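Local atomic coordinates of hypothetical protein STY4665 (PDB entry 2IPQ), a protein that is of unknown function but, through its TraI-type C-terminal domain, resembles putative conjugal transfer nickase/helicases and may take part in DNA transfer. Residues W91-G101 / D126-I134. Residues are numbered along the deposited sequence; the frame is centred on the assembly and turned at random. Where two conformers were deposited one is given.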
loop_
_atom_site.group_PDB
_atom_site.type_symbol
_atom_site.label_atom_id
_atom_site.label_comp_id
_atom_site.label_asym_id
_atom_site.label_seq_id
_atom_site.Cartn_x
_atom_site.Cartn_y
_atom_site.Cartn_z
ATOM N N TRP A 91 3.682 5.152 8.335
ATOM C CA TRP A 91 5.088 5.457 8.138
ATOM C C TRP A 91 5.279 6.500 7.023
ATOM O O TRP A 91 4.528 6.533 6.020
ATOM C CB TRP A 91 5.862 4.175 7.791
ATOM C CG TRP A 91 6.229 3.326 8.980
ATOM C CD1 TRP A 91 7.457 3.251 9.588
ATOM C CD2 TRP A 91 5.365 2.427 9.703
ATOM N NE1 TRP A 91 7.404 2.373 10.652
ATOM C CE2 TRP A 91 6.136 1.853 10.745
ATOM C CE3 TRP A 91 4.017 2.061 9.577
ATOM C CZ2 TRP A 91 5.602 0.927 11.654
ATOM C CZ3 TRP A 91 3.488 1.149 10.484
ATOM C CH2 TRP A 91 4.282 0.587 11.505
ATOM N N GLN A 92 6.279 7.361 7.190
ATOM C CA GLN A 92 6.702 8.217 6.095
ATOM C C GLN A 92 7.761 7.579 5.243
ATOM O O GLN A 92 8.596 6.808 5.727
ATOM C CB GLN A 92 7.245 9.531 6.615
ATOM C CG GLN A 92 6.172 10.432 7.120
ATOM C CD GLN A 92 6.649 11.209 8.299
ATOM O OE1 GLN A 92 7.518 12.082 8.166
ATOM N NE2 GLN A 92 6.102 10.891 9.477
ATOM N N CYS A 93 7.729 7.923 3.965
ATOM C CA CYS A 93 8.679 7.387 3.009
ATOM C C CYS A 93 9.035 8.519 2.084
ATOM O O CYS A 93 8.240 9.452 1.909
ATOM C CB CYS A 93 8.023 6.281 2.191
ATOM S SG CYS A 93 7.542 4.851 3.205
ATOM N N CYS A 94 10.225 8.440 1.509
ATOM C CA CYS A 94 10.618 9.310 0.431
ATOM C C CYS A 94 10.488 8.497 -0.841
ATOM O O CYS A 94 11.065 7.416 -0.950
ATOM C CB CYS A 94 12.093 9.732 0.577
ATOM S SG CYS A 94 12.422 10.672 2.059
ATOM N N LEU A 95 9.746 9.009 -1.808
ATOM C CA LEU A 95 9.755 8.356 -3.119
ATOM C C LEU A 95 10.619 9.100 -4.097
ATOM O O LEU A 95 10.289 10.221 -4.463
ATOM C CB LEU A 95 8.333 8.213 -3.658
ATOM C CG LEU A 95 8.180 7.657 -5.071
ATOM C CD1 LEU A 95 8.400 6.146 -5.070
ATOM C CD2 LEU A 95 6.809 8.017 -5.610
ATOM N N TYR A 96 11.717 8.477 -4.532
ATOM C CA TYR A 96 12.639 9.096 -5.497
ATOM C C TYR A 96 12.269 8.782 -6.935
ATOM O O TYR A 96 11.644 7.768 -7.186
ATOM C CB TYR A 96 14.069 8.645 -5.240
ATOM C CG TYR A 96 14.614 9.128 -3.938
ATOM C CD1 TYR A 96 14.381 8.420 -2.766
ATOM C CD2 TYR A 96 15.357 10.298 -3.865
ATOM C CE1 TYR A 96 14.877 8.860 -1.546
ATOM C CE2 TYR A 96 15.858 10.751 -2.648
ATOM C CZ TYR A 96 15.605 10.019 -1.492
ATOM O OH TYR A 96 16.088 10.442 -0.276
ATOM N N GLU A 97 12.660 9.648 -7.869
ATOM C CA GLU A 97 12.562 9.372 -9.314
ATOM C C GLU A 97 13.691 8.489 -9.873
ATOM O O GLU A 97 13.524 7.856 -10.926
ATOM C CB GLU A 97 12.577 10.690 -10.094
ATOM C CG GLU A 97 13.662 11.624 -9.598
ATOM C CD GLU A 97 13.995 12.796 -10.543
ATOM O OE1 GLU A 97 13.161 13.154 -11.424
ATOM O OE2 GLU A 97 15.111 13.353 -10.374
ATOM N N GLU A 98 14.837 8.475 -9.187
ATOM C CA GLU A 98 16.045 7.785 -9.674
ATOM C C GLU A 98 16.269 6.572 -8.767
ATOM O O GLU A 98 16.046 6.663 -7.570
ATOM C CB GLU A 98 17.275 8.719 -9.631
ATOM C CG GLU A 98 17.019 10.092 -10.236
ATOM C CD GLU A 98 18.260 11.032 -10.236
ATOM O OE1 GLU A 98 19.441 10.578 -10.337
ATOM O OE2 GLU A 98 18.041 12.259 -10.148
ATOM N N PRO A 99 16.700 5.435 -9.331
ATOM C CA PRO A 99 16.870 4.287 -8.461
ATOM C C PRO A 99 18.144 4.464 -7.647
ATOM O O PRO A 99 19.104 5.065 -8.133
ATOM C CB PRO A 99 17.010 3.105 -9.441
ATOM C CG PRO A 99 16.779 3.672 -10.823
ATOM C CD PRO A 99 17.073 5.130 -10.724
ATOM N N GLY A 100 18.161 3.948 -6.426
ATOM C CA GLY A 100 19.287 4.175 -5.533
ATOM C C GLY A 100 19.115 5.444 -4.726
ATOM O O GLY A 100 20.099 6.041 -4.252
ATOM N N GLY A 101 17.859 5.860 -4.570
ATOM C CA GLY A 101 17.495 6.908 -3.634
ATOM C C GLY A 101 18.210 8.230 -3.846
ATOM O O GLY A 101 18.903 8.721 -2.946
ATOM N N ASP A 126 10.781 -8.163 -6.454
ATOM C CA ASP A 126 11.878 -7.609 -5.680
ATOM C C ASP A 126 11.424 -6.349 -4.956
ATOM O O ASP A 126 10.316 -5.864 -5.196
ATOM C CB ASP A 126 13.049 -7.306 -6.589
ATOM C CG ASP A 126 13.641 -8.547 -7.174
ATOM O OD1 ASP A 126 13.936 -9.485 -6.399
ATOM O OD2 ASP A 126 13.800 -8.591 -8.409
ATOM N N ASP A 127 12.270 -5.825 -4.070
ATOM C CA ASP A 127 11.949 -4.578 -3.345
ATOM C C ASP A 127 11.937 -3.385 -4.289
ATOM O O ASP A 127 12.472 -3.471 -5.380
ATOM C CB ASP A 127 12.973 -4.342 -2.238
ATOM C CG ASP A 127 12.727 -5.212 -1.011
ATOM O OD1 ASP A 127 11.664 -5.896 -0.918
ATOM O OD2 ASP A 127 13.617 -5.203 -0.132
ATOM N N SER A 128 11.327 -2.281 -3.870
ATOM C CA SER A 128 11.275 -1.077 -4.706
ATOM C C SER A 128 12.664 -0.473 -4.837
ATOM O O SER A 128 13.461 -0.509 -3.888
ATOM C CB SER A 128 10.353 -0.019 -4.095
ATOM O OG SER A 128 10.266 1.087 -4.967
ATOM N N LEU A 129 12.954 0.087 -6.003
ATOM C CA LEU A 129 14.236 0.785 -6.200
ATOM C C LEU A 129 14.137 2.274 -5.812
ATOM O O LEU A 129 15.146 2.985 -5.744
ATOM C CB LEU A 129 14.697 0.646 -7.642
ATOM C CG LEU A 129 15.167 -0.727 -8.129
ATOM C CD1 LEU A 129 15.469 -0.596 -9.628
ATOM C CD2 LEU A 129 16.429 -1.176 -7.389
ATOM N N PHE A 130 12.913 2.715 -5.556
ATOM C CA PHE A 130 12.542 4.133 -5.538
ATOM C C PHE A 130 12.143 4.648 -4.136
ATOM O O PHE A 130 12.288 5.838 -3.822
ATOM C CB PHE A 130 11.398 4.346 -6.531
ATOM C CG PHE A 130 11.794 4.037 -7.971
ATOM C CD1 PHE A 130 11.419 2.850 -8.573
ATOM C CD2 PHE A 130 12.540 4.931 -8.698
ATOM C CE1 PHE A 130 11.783 2.569 -9.881
ATOM C CE2 PHE A 130 12.904 4.661 -10.010
ATOM C CZ PHE A 130 12.527 3.482 -10.597
ATOM N N LEU A 131 11.653 3.744 -3.292
ATOM C CA LEU A 131 11.098 4.134 -2.005
ATOM C C LEU A 131 12.089 3.877 -0.893
ATOM O O LEU A 131 12.683 2.804 -0.813
ATOM C CB LEU A 131 9.863 3.316 -1.732
ATOM C CG LEU A 131 9.075 3.697 -0.498
ATOM C CD1 LEU A 131 8.027 4.729 -0.928
ATOM C CD2 LEU A 131 8.444 2.449 0.014
ATOM N N LYS A 132 12.247 4.863 -0.024
ATOM C CA LYS A 132 13.005 4.731 1.212
ATOM C C LYS A 132 12.040 4.989 2.380
ATOM O O LYS A 132 11.405 6.039 2.428
ATOM C CB LYS A 132 14.127 5.792 1.205
ATOM C CG LYS A 132 15.192 5.635 2.276
ATOM C CD LYS A 132 15.468 6.958 2.963
ATOM C CE LYS A 132 16.620 7.738 2.342
ATOM N NZ LYS A 132 16.895 8.992 3.141
ATOM N N VAL A 133 11.927 4.041 3.305
ATOM C CA VAL A 133 11.104 4.207 4.498
ATOM C C VAL A 133 11.921 4.956 5.533
ATOM O O VAL A 133 13.092 4.662 5.732
ATOM C CB VAL A 133 10.679 2.816 5.075
ATOM C CG1 VAL A 133 9.792 2.945 6.372
ATOM C CG2 VAL A 133 9.956 2.007 3.991
ATOM N N ILE A 134 11.321 5.931 6.198
ATOM C CA ILE A 134 12.019 6.548 7.330
ATOM C C ILE A 134 11.848 5.764 8.637
ATOM O O ILE A 134 10.721 5.547 9.097
ATOM C CB ILE A 134 11.610 8.014 7.547
ATOM C CG1 ILE A 134 11.446 8.741 6.205
ATOM C CG2 ILE A 134 12.648 8.714 8.420
ATOM C CD1 ILE A 134 12.694 8.892 5.454
HETATM O O HOH W 1 8.301 6.917 9.490
HETATM O O HOH W 2 16.614 11.562 2.872
#
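F130 packs its ring against the corner that follows strand 91-96: CD2 lies 3.3 Å from Y96 O, and the rim meets E97 O near the ring plane, with CE2 3.4 Å away. A chi1 of -63° sets CG beside the backbone N, and the ring lies next to P99, whose CG approaches CE2, while L95 CD1 touches F130 CB. P99 CB meets L129 CB, and G100 N donates to L129 O. F130 O accepts a nearly straight bond from Y96 N (2.8 Å, 172°) and also lies at the edge of the Y96 ring, one face of which is covered by G101 C. C94 and K132 form an antiparallel hydrogen-bonded pair. The kinked K132 chain brings CE and NZ beside Y96 OH without a direct hydrogen bond; a water accepts from NZ (2.6 Å) and bonds weakly to that OH. C94 SG meets I134 CD1. The other face carries C93, L95, L131 and V133, where L131 CD1 presses tightly on C93 CB (3.5 Å) and V133 CG2 meets C93 SG. Strand 131-133 thus edges the antiparallel sheet beside 91-96, which also pairs with 105-114; F41 of strand 39-43 packs against C93 and L131, and strand 33-36 touches L95, L131 and V133.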